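Local coordinates for protein peroxiredoxin 5 (Alvinella pompejana, PDB 2XHF) that probably reduces hydrogen peroxide and organic peroxides at the expense of thiols, as an antioxidant enzyme of the peroxiredoxin family, at residues D18-V23 and P35-F40; V39-K44 and I140-I145; G45-V50 and A81-N86; R116-E121 and R134-L139. All blocks are in the same frame, centred on the assembly; numbering follows the deposited sequence.

Interaction 1: residues D18-V23 and P35-F40; sequences DIIPDV and PIHDVF
The contact closes the base of the β-hairpin formed by strands 24-26 and 33-35 in this thioredoxin-fold peroxiredoxin: Ile20, Asp22 and Val23, on the approach to the first strand, meet Ile36 and His37, where the chain leaves the second and turns into helix 37-40. The amide N of Ile36 donates to Val23 O at 2.9 Å. His37 reaches across the gap, its NE2 giving a hydrogen bond to Ile20 O at 2.8 Å that is nearly straight (167°). The acceptor lies close to the imidazole plane, whereas the donor stands above the plane of the carbonyl. With CG anti to its own carbonyl carbon (chi1 -81°), the ring is held out toward Ile20 and slides past that side chain, so CG1 of Ile20 comes within 3.6 Å of NE2. The carboxylate of Asp22 is stacked on one face of the imidazole, the two planes only 7° apart and OD1 3.6 Å above the ring near its rim; Asp22 CB adds a CH-pi contact over the same ring. A leucine in place of His37 would probably leave Ile20 O without its donor and Asp22 without the flat partner it stacks on. On the inner side, CD1 of Ile20 packs on CG2 of Ile36 and approaches the ring of Phe40, while Pro21 turns to helix 113-118, touching Phe114 and Ala117. A water links the two segments once more: it donates to Asp22 OD1 and accepts from the backbone N of His37 at 2.9 Å.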
loop_
_atom_site.group_PDB
_atom_site.type_symbol
_atom_site.label_atom_id
_atom_site.label_comp_id
_atom_site.label_asym_id
_atom_site.label_seq_id
_atom_site.Cartn_x
_atom_site.Cartn_y
_atom_site.Cartn_z
ATOM N N ASP A 18 -10.403 -7.771 -28.219
ATOM C CA ASP A 18 -11.312 -7.465 -27.121
ATOM C C ASP A 18 -11.180 -6.005 -26.679
ATOM O O ASP A 18 -10.087 -5.429 -26.709
ATOM C CB ASP A 18 -11.032 -8.358 -25.910
ATOM C CG ASP A 18 -11.415 -9.811 -26.139
ATOM O OD1 ASP A 18 -12.072 -10.111 -27.157
ATOM O OD2 ASP A 18 -11.069 -10.646 -25.281
ATOM N N ILE A 19 -12.299 -5.417 -26.267
ATOM C CA ILE A 19 -12.302 -4.119 -25.601
ATOM C C ILE A 19 -11.966 -4.369 -24.133
ATOM O O ILE A 19 -12.551 -5.242 -23.496
ATOM C CB ILE A 19 -13.683 -3.415 -25.773
ATOM C CG1 ILE A 19 -13.992 -3.217 -27.266
ATOM C CG2 ILE A 19 -13.705 -2.097 -25.048
ATOM C CD1 ILE A 19 -15.308 -2.578 -27.551
ATOM N N ILE A 20 -11.011 -3.628 -23.585
ATOM C CA ILE A 20 -10.674 -3.823 -22.166
ATOM C C ILE A 20 -11.868 -3.470 -21.271
ATOM O O ILE A 20 -12.711 -2.644 -21.643
ATOM C CB ILE A 20 -9.411 -3.008 -21.729
ATOM C CG1 ILE A 20 -9.680 -1.485 -21.758
ATOM C CG2 ILE A 20 -8.191 -3.382 -22.601
ATOM C CD1 ILE A 20 -8.494 -0.637 -21.273
ATOM N N PRO A 21 -11.947 -4.092 -20.080
ATOM C CA PRO A 21 -13.049 -3.781 -19.161
ATOM C C PRO A 21 -13.142 -2.291 -18.885
ATOM O O PRO A 21 -12.137 -1.632 -18.641
ATOM C CB PRO A 21 -12.668 -4.540 -17.885
ATOM C CG PRO A 21 -11.844 -5.674 -18.373
ATOM C CD PRO A 21 -11.052 -5.125 -19.531
ATOM N N ASP A 22 -14.372 -1.799 -18.916
ATOM C CA ASP A 22 -14.698 -0.399 -18.783
ATOM C C ASP A 22 -15.008 -0.167 -17.307
ATOM O O ASP A 22 -16.161 -0.100 -16.910
ATOM C CB ASP A 22 -15.930 -0.139 -19.677
ATOM C CG ASP A 22 -16.269 1.327 -19.865
ATOM O OD1 ASP A 22 -15.510 2.228 -19.430
ATOM O OD2 ASP A 22 -17.335 1.560 -20.508
ATOM N N VAL A 23 -13.970 -0.080 -16.484
ATOM C CA VAL A 23 -14.172 0.120 -15.053
ATOM C C VAL A 23 -13.388 1.323 -14.555
ATOM O O VAL A 23 -12.456 1.793 -15.213
ATOM C CB VAL A 23 -13.791 -1.113 -14.233
ATOM C CG1 VAL A 23 -14.354 -2.392 -14.851
ATOM C CG2 VAL A 23 -12.341 -1.195 -14.118
ATOM N N PRO A 35 -12.940 6.270 -15.684
ATOM C CA PRO A 35 -12.861 5.005 -16.421
ATOM C C PRO A 35 -11.489 4.826 -17.023
ATOM O O PRO A 35 -10.898 5.752 -17.582
ATOM C CB PRO A 35 -13.887 5.202 -17.558
ATOM C CG PRO A 35 -14.822 6.259 -17.054
ATOM C CD PRO A 35 -13.987 7.175 -16.208
ATOM N N ILE A 36 -10.970 3.621 -16.937
ATOM C CA ILE A 36 -9.680 3.344 -17.567
ATOM C C ILE A 36 -9.727 3.616 -19.073
ATOM O O ILE A 36 -8.700 3.924 -19.683
ATOM C CB ILE A 36 -9.191 1.923 -17.243
ATOM C CG1 ILE A 36 -7.711 1.780 -17.626
ATOM C CG2 ILE A 36 -10.053 0.843 -17.864
ATOM C CD1 ILE A 36 -7.082 0.484 -17.141
ATOM N N HIS A 37 -10.907 3.502 -19.682
ATOM C CA HIS A 37 -11.042 3.864 -21.096
ATOM C C HIS A 37 -10.565 5.279 -21.419
ATOM O O HIS A 37 -10.188 5.558 -22.560
ATOM C CB HIS A 37 -12.474 3.680 -21.556
ATOM C CG HIS A 37 -12.811 2.266 -21.885
ATOM N ND1 HIS A 37 -13.849 1.924 -22.719
ATOM C CD2 HIS A 37 -12.225 1.100 -21.518
ATOM C CE1 HIS A 37 -13.910 0.612 -22.831
ATOM N NE2 HIS A 37 -12.930 0.088 -22.119
ATOM N N ASP A 38 -10.597 6.185 -20.440
ATOM C CA ASP A 38 -10.104 7.537 -20.691
ATOM C C ASP A 38 -8.635 7.531 -21.067
ATOM O O ASP A 38 -8.172 8.405 -21.782
ATOM C CB ASP A 38 -10.258 8.446 -19.468
ATOM C CG ASP A 38 -11.699 8.790 -19.142
ATOM O OD1 ASP A 38 -12.623 8.483 -19.928
ATOM O OD2 ASP A 38 -11.889 9.424 -18.082
ATOM N N VAL A 39 -7.882 6.564 -20.552
ATOM C CA VAL A 39 -6.440 6.587 -20.733
ATOM C C VAL A 39 -6.069 6.270 -22.186
ATOM O O VAL A 39 -5.132 6.854 -22.727
ATOM C CB VAL A 39 -5.760 5.583 -19.757
ATOM C CG1 VAL A 39 -4.255 5.555 -19.976
ATOM C CG2 VAL A 39 -6.100 5.954 -18.318
ATOM N N PHE A 40 -6.812 5.364 -22.819
ATOM C CA PHE A 40 -6.440 4.873 -24.151
ATOM C C PHE A 40 -7.454 5.241 -25.244
ATOM O O PHE A 40 -7.302 4.834 -26.372
ATOM C CB PHE A 40 -6.198 3.356 -24.132
ATOM C CG PHE A 40 -5.192 2.923 -23.117
ATOM C CD1 PHE A 40 -3.830 3.054 -23.374
ATOM C CD2 PHE A 40 -5.602 2.357 -21.926
ATOM C CE1 PHE A 40 -2.884 2.653 -22.442
ATOM C CE2 PHE A 40 -4.657 1.967 -20.974
ATOM C CZ PHE A 40 -3.299 2.111 -21.251
HETATM O O HOH W 1 -13.241 2.342 -18.477
#

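Interaction 2: residues V39-K44 and I140-I145; sequences VFRGRK and IDDNKI
The Phe40 ring lies between two aliphatic groups, CG1 of Ile140 centred over one face at 4.2 Å from the centroid and CG1 of Val39 over the other, with OD1 of Asn143 at its edge in the ring plane. The Asn143 amide stands almost perpendicular to the ring (87°); its OD1 comes 3.3 Å from Phe40 CB, and its ND2 is hydrogen-bonded to His37 O, which fixes the rotation of the amide. CG2 of Ile140 fills in beside the ring stem, 3.6 Å from Phe40 CB. Replacing Phe40 by an alanine would probably open a gap between the side chains of Val39 and Ile140 and take away the ring edge that Asn143 OD1 lies against. Two turns meet next to this apolar patch, the type II turn Phe40-Arg43 and the type I' turn Asp141-Lys144. Gly42 N donates to Asp142 OD1 at 2.8 Å from above the carboxylate plane, and Asp142 N donates to Arg43 O, also at 2.8 Å. The alkyl part of Lys44 runs alongside Asp141, but their charges go apart, NZ to Glu75 O and OD2 to Arg146. The contact thus joins the end of helix 37-40 to the tight hairpin between strands 136-141 and 144-150, at the point where strand 44-49 begins as the antiparallel neighbour of 136-141, while Phe40 also touches Thr79 and Ala81 of strand 79-84.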
loop_
_atom_site.group_PDB
_atom_site.type_symbol
_atom_site.label_atom_id
_atom_site.label_comp_id
_atom_site.label_asym_id
_atom_site.label_seq_id
_atom_site.Cartn_x
_atom_site.Cartn_y
_atom_site.Cartn_z
ATOM N N VAL A 39 -7.882 6.564 -20.552
ATOM C CA VAL A 39 -6.440 6.587 -20.733
ATOM C C VAL A 39 -6.069 6.270 -22.186
ATOM O O VAL A 39 -5.132 6.854 -22.727
ATOM C CB VAL A 39 -5.760 5.583 -19.757
ATOM C CG1 VAL A 39 -4.255 5.555 -19.976
ATOM C CG2 VAL A 39 -6.100 5.954 -18.318
ATOM N N PHE A 40 -6.812 5.364 -22.819
ATOM C CA PHE A 40 -6.440 4.873 -24.151
ATOM C C PHE A 40 -7.454 5.241 -25.244
ATOM O O PHE A 40 -7.302 4.834 -26.372
ATOM C CB PHE A 40 -6.198 3.356 -24.132
ATOM C CG PHE A 40 -5.192 2.923 -23.117
ATOM C CD1 PHE A 40 -3.830 3.054 -23.374
ATOM C CD2 PHE A 40 -5.602 2.357 -21.926
ATOM C CE1 PHE A 40 -2.884 2.653 -22.442
ATOM C CE2 PHE A 40 -4.657 1.967 -20.974
ATOM C CZ PHE A 40 -3.299 2.111 -21.251
ATOM N N ARG A 41 -8.465 6.030 -24.911
ATOM C CA ARG A 41 -9.442 6.430 -25.927
ATOM C C ARG A 41 -8.744 7.186 -27.047
ATOM O O ARG A 41 -8.032 8.158 -26.800
ATOM C CB ARG A 41 -10.499 7.329 -25.308
ATOM C CG ARG A 41 -11.607 7.719 -26.273
ATOM C CD ARG A 41 -12.776 8.417 -25.606
ATOM N NE ARG A 41 -13.456 7.544 -24.656
ATOM C CZ ARG A 41 -13.453 7.728 -23.340
ATOM N NH1 ARG A 41 -12.829 8.775 -22.820
ATOM N NH2 ARG A 41 -14.090 6.876 -22.541
ATOM N N GLY A 42 -8.971 6.742 -28.280
ATOM C CA GLY A 42 -8.481 7.439 -29.453
ATOM C C GLY A 42 -6.969 7.425 -29.623
ATOM O O GLY A 42 -6.424 8.235 -30.394
ATOM N N ARG A 43 -6.281 6.538 -28.911
ATOM C CA ARG A 43 -4.831 6.477 -29.039
ATOM C C ARG A 43 -4.288 5.076 -28.764
ATOM O O ARG A 43 -5.012 4.188 -28.319
ATOM C CB ARG A 43 -4.187 7.493 -28.098
ATOM C CG ARG A 43 -4.389 7.125 -26.671
ATOM C CD ARG A 43 -3.811 8.105 -25.643
ATOM N NE ARG A 43 -3.319 9.363 -26.186
ATOM C CZ ARG A 43 -3.762 10.561 -25.823
ATOM N NH1 ARG A 43 -4.736 10.678 -24.930
ATOM N NH2 ARG A 43 -3.240 11.648 -26.365
ATOM N N LYS A 44 -3.003 4.901 -29.037
ATOM C CA LYS A 44 -2.308 3.656 -28.750
ATOM C C LYS A 44 -1.552 3.794 -27.434
ATOM O O LYS A 44 -1.194 4.900 -27.022
ATOM C CB LYS A 44 -1.339 3.317 -29.877
ATOM C CG LYS A 44 -2.046 3.095 -31.199
ATOM C CD LYS A 44 -1.108 2.614 -32.284
ATOM C CE LYS A 44 -0.112 3.678 -32.661
ATOM N NZ LYS A 44 0.684 3.298 -33.887
ATOM N N ILE A 140 -2.494 -1.568 -26.439
ATOM C CA ILE A 140 -3.862 -1.130 -26.540
ATOM C C ILE A 140 -3.965 -0.117 -27.685
ATOM O O ILE A 140 -3.064 0.659 -27.931
ATOM C CB ILE A 140 -4.291 -0.429 -25.246
ATOM C CG1 ILE A 140 -3.965 -1.257 -23.987
ATOM C CG2 ILE A 140 -5.770 -0.047 -25.301
ATOM C CD1 ILE A 140 -4.671 -2.541 -23.894
ATOM N N ASP A 141 -5.087 -0.135 -28.388
ATOM C CA ASP A 141 -5.388 0.842 -29.433
ATOM C C ASP A 141 -6.858 1.224 -29.288
ATOM O O ASP A 141 -7.733 0.403 -29.535
ATOM C CB ASP A 141 -5.100 0.225 -30.807
ATOM C CG ASP A 141 -5.308 1.196 -31.965
ATOM O OD1 ASP A 141 -6.049 2.183 -31.819
ATOM O OD2 ASP A 141 -4.688 0.953 -33.029
ATOM N N ASP A 142 -7.120 2.435 -28.806
ATOM C CA ASP A 142 -8.504 2.911 -28.645
ATOM C C ASP A 142 -9.289 1.905 -27.827
ATOM O O ASP A 142 -10.417 1.557 -28.153
ATOM C CB ASP A 142 -9.183 3.126 -30.003
ATOM C CG ASP A 142 -10.546 3.780 -29.884
ATOM O OD1 ASP A 142 -10.732 4.611 -28.970
ATOM O OD2 ASP A 142 -11.435 3.451 -30.712
ATOM N N ASN A 143 -8.669 1.469 -26.741
ATOM C CA ASN A 143 -9.249 0.550 -25.761
ATOM C C ASN A 143 -9.445 -0.889 -26.193
ATOM O O ASN A 143 -9.992 -1.694 -25.438
ATOM C CB ASN A 143 -10.500 1.155 -25.130
ATOM C CG ASN A 143 -10.154 2.341 -24.308
ATOM O OD1 ASN A 143 -9.283 2.246 -23.451
ATOM N ND2 ASN A 143 -10.791 3.482 -24.570
ATOM N N LYS A 144 -8.924 -1.226 -27.366
ATOM C CA LYS A 144 -8.936 -2.594 -27.844
ATOM C C LYS A 144 -7.549 -3.217 -27.655
ATOM O O LYS A 144 -6.530 -2.555 -27.829
ATOM C CB LYS A 144 -9.308 -2.626 -29.325
ATOM C CG LYS A 144 -10.768 -2.324 -29.615
ATOM C CD LYS A 144 -11.048 -2.418 -31.110
ATOM C CE LYS A 144 -12.537 -2.320 -31.419
ATOM N NZ LYS A 144 -13.157 -1.088 -30.848
ATOM N N ILE A 145 -7.511 -4.501 -27.333
ATOM C CA ILE A 145 -6.244 -5.189 -27.148
ATOM C C ILE A 145 -5.644 -5.545 -28.507
ATOM O O ILE A 145 -6.295 -6.193 -29.331
ATOM C CB ILE A 145 -6.440 -6.445 -26.264
ATOM C CG1 ILE A 145 -6.875 -6.013 -24.855
ATOM C CG2 ILE A 145 -5.176 -7.290 -26.217
ATOM C CD1 ILE A 145 -7.319 -7.157 -23.977
#

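Interaction 3: residues G45-V50 and A81-N86; sequences GILFSV and ACIAVN
Strands 45-49 and 81-84 run parallel with a 29° twist between their axes, pairing Leu47 with Ala81, Phe48 with Cys82 and Ser49 with Ile83 in the central sheet of the thioredoxin fold. Four backbone bonds alternate across the ladder: Ala81 N to Ile46 O (2.8 Å), Phe48 N to Ala81 O, Ile83 N to Phe48 O, and Val50 N to Ile83 O (3.1 Å). On one face CD1 of Leu47 sits 3.8 Å from Ala81 CB and close to CG2 of Ile83, beside Phe114 of helix 113-118. On the other, Phe48 has CG between its backbone N and carbonyl carbon (chi1 72°), which swings the ring over to Cys82. CB of Cys82 makes a CH-pi contact over the ring face, 4.0 Å from the centroid, while SG approaches obliquely at 4.4 Å. Val50 CG2 touches that SG and Ala84 CB. Trp94 and Met91 of helix 88-98 pack on this face, and Phe48 also stacks with Tyr65. Past the ladder a water donates to Val50 O and accepts from Val85 N. The four N-H and C=O pairs thus bond each other, Leu47, Ser49 and Cys82 bond outward to Met138, Tyr136 and Arg105, and the buried side chains meet through apolar, CH-pi and sulfur-aromatic contacts.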
loop_
_atom_site.group_PDB
_atom_site.type_symbol
_atom_site.label_atom_id
_atom_site.label_comp_id
_atom_site.label_asym_id
_atom_site.label_seq_id
_atom_site.Cartn_x
_atom_site.Cartn_y
_atom_site.Cartn_z
ATOM N N GLY A 45 -1.331 2.680 -26.746
ATOM C CA GLY A 45 -0.548 2.726 -25.540
ATOM C C GLY A 45 -0.251 1.353 -25.013
ATOM O O GLY A 45 -0.582 0.329 -25.632
ATOM N N ILE A 46 0.413 1.346 -23.863
ATOM C CA ILE A 46 0.852 0.143 -23.186
ATOM C C ILE A 46 0.214 0.112 -21.808
ATOM O O ILE A 46 0.171 1.125 -21.116
ATOM C CB ILE A 46 2.380 0.136 -23.014
ATOM C CG1 ILE A 46 3.076 0.092 -24.367
ATOM C CG2 ILE A 46 2.804 -1.069 -22.164
ATOM C CD1 ILE A 46 4.498 0.642 -24.339
ATOM N N LEU A 47 -0.314 -1.045 -21.432
ATOM C CA LEU A 47 -0.818 -1.289 -20.088
ATOM C C LEU A 47 -0.127 -2.513 -19.521
ATOM O O LEU A 47 -0.194 -3.599 -20.113
ATOM C CB LEU A 47 -2.334 -1.535 -20.108
ATOM C CG LEU A 47 -2.972 -1.818 -18.732
ATOM C CD1 LEU A 47 -2.871 -0.598 -17.793
ATOM C CD2 LEU A 47 -4.435 -2.240 -18.887
ATOM N N PHE A 48 0.556 -2.351 -18.391
ATOM C CA PHE A 48 1.188 -3.492 -17.749
ATOM C C PHE A 48 0.901 -3.465 -16.263
ATOM O O PHE A 48 0.610 -2.405 -15.682
ATOM C CB PHE A 48 2.709 -3.559 -18.019
ATOM C CG PHE A 48 3.517 -2.500 -17.302
ATOM C CD1 PHE A 48 3.658 -1.235 -17.839
ATOM C CD2 PHE A 48 4.145 -2.783 -16.100
ATOM C CE1 PHE A 48 4.389 -0.269 -17.191
ATOM C CE2 PHE A 48 4.888 -1.821 -15.464
ATOM C CZ PHE A 48 5.006 -0.567 -16.002
ATOM N N SER A 49 0.934 -4.646 -15.655
ATOM C CA SER A 49 0.631 -4.775 -14.236
ATOM C C SER A 49 1.840 -5.112 -13.372
ATOM O O SER A 49 2.822 -5.692 -13.841
ATOM C CB SER A 49 -0.437 -5.838 -14.048
ATOM O OG SER A 49 0.068 -7.092 -14.494
ATOM N N VAL A 50 1.724 -4.774 -12.094
ATOM C CA VAL A 50 2.609 -5.305 -11.071
ATOM C C VAL A 50 1.759 -5.892 -9.954
ATOM O O VAL A 50 0.599 -5.540 -9.808
ATOM C CB VAL A 50 3.572 -4.239 -10.511
ATOM C CG1 VAL A 50 4.515 -3.756 -11.593
ATOM C CG2 VAL A 50 2.809 -3.085 -9.829
ATOM N N ALA A 81 0.869 2.887 -18.999
ATOM C CA ALA A 81 0.244 2.820 -17.694
ATOM C C ALA A 81 0.626 1.542 -16.980
ATOM O O ALA A 81 0.643 0.464 -17.580
ATOM C CB ALA A 81 -1.268 2.890 -17.835
ATOM N N CYS A 82 0.928 1.696 -15.694
ATOM C CA CYS A 82 1.170 0.585 -14.793
ATOM C C CYS A 82 -0.024 0.486 -13.865
ATOM O O CYS A 82 -0.427 1.486 -13.295
ATOM C CB CYS A 82 2.410 0.869 -13.964
ATOM S SG CYS A 82 2.777 -0.354 -12.680
ATOM N N ILE A 83 -0.585 -0.714 -13.721
ATOM C CA ILE A 83 -1.754 -0.914 -12.888
ATOM C C ILE A 83 -1.448 -1.939 -11.792
ATOM O O ILE A 83 -0.788 -2.952 -12.034
ATOM C CB ILE A 83 -2.984 -1.324 -13.736
ATOM C CG1 ILE A 83 -4.258 -1.310 -12.920
ATOM C CG2 ILE A 83 -2.797 -2.655 -14.442
ATOM C CD1 ILE A 83 -5.529 -1.135 -13.804
ATOM N N ALA A 84 -1.939 -1.657 -10.592
ATOM C CA ALA A 84 -1.789 -2.564 -9.466
ATOM C C ALA A 84 -2.988 -2.467 -8.556
ATOM O O ALA A 84 -3.637 -1.425 -8.478
ATOM C CB ALA A 84 -0.553 -2.198 -8.687
ATOM N N VAL A 85 -3.241 -3.537 -7.809
ATOM C CA VAL A 85 -4.282 -3.541 -6.809
ATOM C C VAL A 85 -3.646 -2.952 -5.541
ATOM O O VAL A 85 -3.008 -3.660 -4.735
ATOM C CB VAL A 85 -4.864 -4.955 -6.612
ATOM C CG1 VAL A 85 -5.948 -4.945 -5.552
ATOM C CG2 VAL A 85 -5.403 -5.514 -7.932
ATOM N N ASN A 86 -3.854 -1.648 -5.383
ATOM C CA ASN A 86 -3.355 -0.829 -4.272
ATOM C C ASN A 86 -4.262 0.376 -4.180
ATOM O O ASN A 86 -4.946 0.729 -5.156
ATOM C CB ASN A 86 -1.944 -0.309 -4.521
ATOM C CG ASN A 86 -0.861 -1.303 -4.145
ATOM O OD1 ASN A 86 -0.182 -1.827 -5.006
ATOM N ND2 ASN A 86 -0.689 -1.556 -2.847
HETATM O O HOH W 2 -1.681 -5.970 -8.324
#

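Interaction 4: residues R116-E121 and R134-L139; sequences RALGTE and RRYAML
Leu118, in the last turn of helix 113-118, points its CD2 at the phenol end of Tyr136, 3.5 Å from CZ and 3.6 Å from OH, the two side chains coming from opposite directions. CG of Leu118 is anti to the backbone N (chi1 -158°), which carries the methyl out from the helix toward the ring. Gly119 then ends the helix as the C-prime residue of a Schellman motif, its positive phi (82°) turning the chain aside; Thr120 N closes the motif on Thr115 O. Thr120 lies across the same phenol, with CG2 3.8 Å from CD2 of Tyr136 and OG1 3.7 Å from CE2. That hydroxyl has weak hydrogen bonds to Thr115 O and Ser133 OG. The main link is between backbones: Arg134 N donates to Thr120 O at 2.8 Å, nearly along the C=O axis. At Glu121 the carboxylate turns away to Asn131, but the carbonyl faces the extended side chain of Arg134. Glu121 O is 3.2 Å from Arg134 NE at an angle too poor for a hydrogen bond, and a water makes the connection instead. It accepts from NE at 2.7 Å, in the plane of the guanidinium, and donates both to Glu121 O and to Gly119 O, so one molecule ties the helix end to the arginine. The contact thereby fastens the C-terminal end of helix 113-118 to the start of strand 136-141, which runs between strands 44-49 and 144-150; Tyr136 is bonded to Ser49 on the former, and Ala117 packs against Pro21 on the side of the N-terminal loop.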
loop_
_atom_site.group_PDB
_atom_site.type_symbol
_atom_site.label_atom_id
_atom_site.label_comp_id
_atom_site.label_asym_id
_atom_site.label_seq_id
_atom_site.Cartn_x
_atom_site.Cartn_y
_atom_site.Cartn_z
ATOM N N ARG A 116 -10.233 -8.383 -11.669
ATOM C CA ARG A 116 -11.226 -9.448 -11.706
ATOM C C ARG A 116 -11.916 -9.502 -13.064
ATOM O O ARG A 116 -12.168 -10.591 -13.585
ATOM C CB ARG A 116 -12.260 -9.276 -10.599
ATOM C CG ARG A 116 -11.760 -9.773 -9.258
ATOM C CD ARG A 116 -12.857 -9.831 -8.212
ATOM N NE ARG A 116 -13.502 -8.533 -8.030
ATOM C CZ ARG A 116 -13.049 -7.562 -7.242
ATOM N NH1 ARG A 116 -11.941 -7.738 -6.529
ATOM N NH2 ARG A 116 -13.710 -6.412 -7.168
ATOM N N ALA A 117 -12.227 -8.340 -13.642
ATOM C CA ALA A 117 -12.939 -8.300 -14.905
ATOM C C ALA A 117 -12.050 -8.875 -16.000
ATOM O O ALA A 117 -12.526 -9.542 -16.917
ATOM C CB ALA A 117 -13.342 -6.873 -15.225
ATOM N N LEU A 118 -10.753 -8.636 -15.884
ATOM C CA LEU A 118 -9.796 -9.095 -16.876
ATOM C C LEU A 118 -9.482 -10.581 -16.683
ATOM O O LEU A 118 -8.975 -11.243 -17.591
ATOM C CB LEU A 118 -8.511 -8.253 -16.775
ATOM C CG LEU A 118 -7.611 -8.221 -18.011
ATOM C CD1 LEU A 118 -8.330 -7.648 -19.241
ATOM C CD2 LEU A 118 -6.352 -7.438 -17.716
ATOM N N GLY A 119 -9.780 -11.101 -15.493
ATOM C CA GLY A 119 -9.514 -12.492 -15.172
ATOM C C GLY A 119 -8.077 -12.772 -14.735
ATOM O O GLY A 119 -7.579 -13.885 -14.899
ATOM N N THR A 120 -7.407 -11.775 -14.170
ATOM C CA THR A 120 -5.984 -11.893 -13.877
ATOM C C THR A 120 -5.708 -11.871 -12.373
ATOM O O THR A 120 -4.625 -11.500 -11.927
ATOM C CB THR A 120 -5.193 -10.753 -14.549
ATOM O OG1 THR A 120 -5.751 -9.497 -14.164
ATOM C CG2 THR A 120 -5.276 -10.867 -16.069
ATOM N N GLU A 121 -6.700 -12.260 -11.588
ATOM C CA GLU A 121 -6.523 -12.372 -10.151
ATOM C C GLU A 121 -5.463 -13.408 -9.766
ATOM O O GLU A 121 -5.400 -14.517 -10.315
ATOM C CB GLU A 121 -7.855 -12.722 -9.493
ATOM C CG GLU A 121 -8.290 -11.753 -8.430
ATOM C CD GLU A 121 -9.580 -12.179 -7.762
ATOM O OE1 GLU A 121 -9.867 -11.689 -6.654
ATOM O OE2 GLU A 121 -10.312 -12.993 -8.360
ATOM N N ARG A 134 -1.970 -10.851 -11.437
ATOM C CA ARG A 134 -0.867 -11.486 -12.132
ATOM C C ARG A 134 -0.231 -10.470 -13.046
ATOM O O ARG A 134 -0.861 -9.470 -13.389
ATOM C CB ARG A 134 -1.365 -12.644 -13.000
ATOM C CG ARG A 134 -2.023 -13.759 -12.220
ATOM C CD ARG A 134 -2.371 -14.954 -13.096
ATOM N NE ARG A 134 -3.351 -15.803 -12.428
ATOM C CZ ARG A 134 -3.064 -16.753 -11.540
ATOM N NH1 ARG A 134 -1.804 -17.014 -11.200
ATOM N NH2 ARG A 134 -4.049 -17.453 -10.992
ATOM N N ARG A 135 0.997 -10.743 -13.475
ATOM C CA ARG A 135 1.728 -9.856 -14.354
ATOM C C ARG A 135 1.362 -10.090 -15.817
ATOM O O ARG A 135 1.366 -11.237 -16.304
ATOM C CB ARG A 135 3.239 -10.027 -14.159
ATOM C CG ARG A 135 3.746 -9.608 -12.788
ATOM C CD ARG A 135 5.254 -9.614 -12.742
ATOM N NE ARG A 135 5.766 -10.948 -12.462
ATOM C CZ ARG A 135 6.050 -11.407 -11.243
ATOM N NH1 ARG A 135 5.887 -10.637 -10.175
ATOM N NH2 ARG A 135 6.508 -12.643 -11.091
ATOM N N TYR A 136 1.032 -9.001 -16.502
ATOM C CA TYR A 136 0.830 -9.002 -17.942
ATOM C C TYR A 136 1.316 -7.683 -18.536
ATOM O O TYR A 136 1.565 -6.703 -17.831
ATOM C CB TYR A 136 -0.642 -9.235 -18.302
ATOM C CG TYR A 136 -1.568 -8.220 -17.677
ATOM C CD1 TYR A 136 -1.715 -6.964 -18.232
ATOM C CD2 TYR A 136 -2.270 -8.508 -16.514
ATOM C CE1 TYR A 136 -2.540 -6.020 -17.657
ATOM C CE2 TYR A 136 -3.097 -7.557 -15.925
ATOM C CZ TYR A 136 -3.227 -6.325 -16.510
ATOM O OH TYR A 136 -4.045 -5.389 -15.935
ATOM N N ALA A 137 1.444 -7.653 -19.851
ATOM C CA ALA A 137 1.705 -6.417 -20.588
ATOM C C ALA A 137 0.909 -6.495 -21.885
ATOM O O ALA A 137 0.969 -7.499 -22.591
ATOM C CB ALA A 137 3.180 -6.241 -20.869
ATOM N N MET A 138 0.167 -5.436 -22.194
ATOM C CA MET A 138 -0.673 -5.415 -23.368
ATOM C C MET A 138 -0.460 -4.155 -24.152
ATOM O O MET A 138 -0.214 -3.087 -23.585
ATOM C CB MET A 138 -2.141 -5.489 -22.948
ATOM C CG MET A 138 -2.491 -6.823 -22.278
ATOM S SD MET A 138 -4.223 -6.961 -21.815
ATOM C CE MET A 138 -4.532 -5.247 -21.510
ATOM N N LEU A 139 -0.583 -4.291 -25.465
ATOM C CA LEU A 139 -0.666 -3.148 -26.346
ATOM C C LEU A 139 -2.144 -2.843 -26.559
ATOM O O LEU A 139 -2.943 -3.741 -26.837
ATOM C CB LEU A 139 -0.010 -3.463 -27.679
ATOM C CG LEU A 139 1.464 -3.816 -27.643
ATOM C CD1 LEU A 139 1.977 -3.950 -29.090
ATOM C CD2 LEU A 139 2.263 -2.796 -26.887
HETATM O O HOH W 3 -6.025 -15.391 -12.729
#

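How the interactions relate
Along the chain interaction 1 comes first, and interactions 3 and 4 follow in series inside the long loop that interaction 2 closes. Interactions 1 and 2 have centres about 8 Å apart and share Val39 and Phe40 of helix 37-40; residues 18-20 also run beside 143-145. Interactions 2, 3 and 4 meet in the five-stranded mixed sheet, where strand 44-49 lies between 79-84 and 136-141. Interaction 3 is near the centre of the chain, about 9 Å from the centre of interaction 4 and 14 Å from that of interaction 2. Together the contacts join the N-terminal loop, hairpin and helix ends to the sheet of one thioredoxin-like domain.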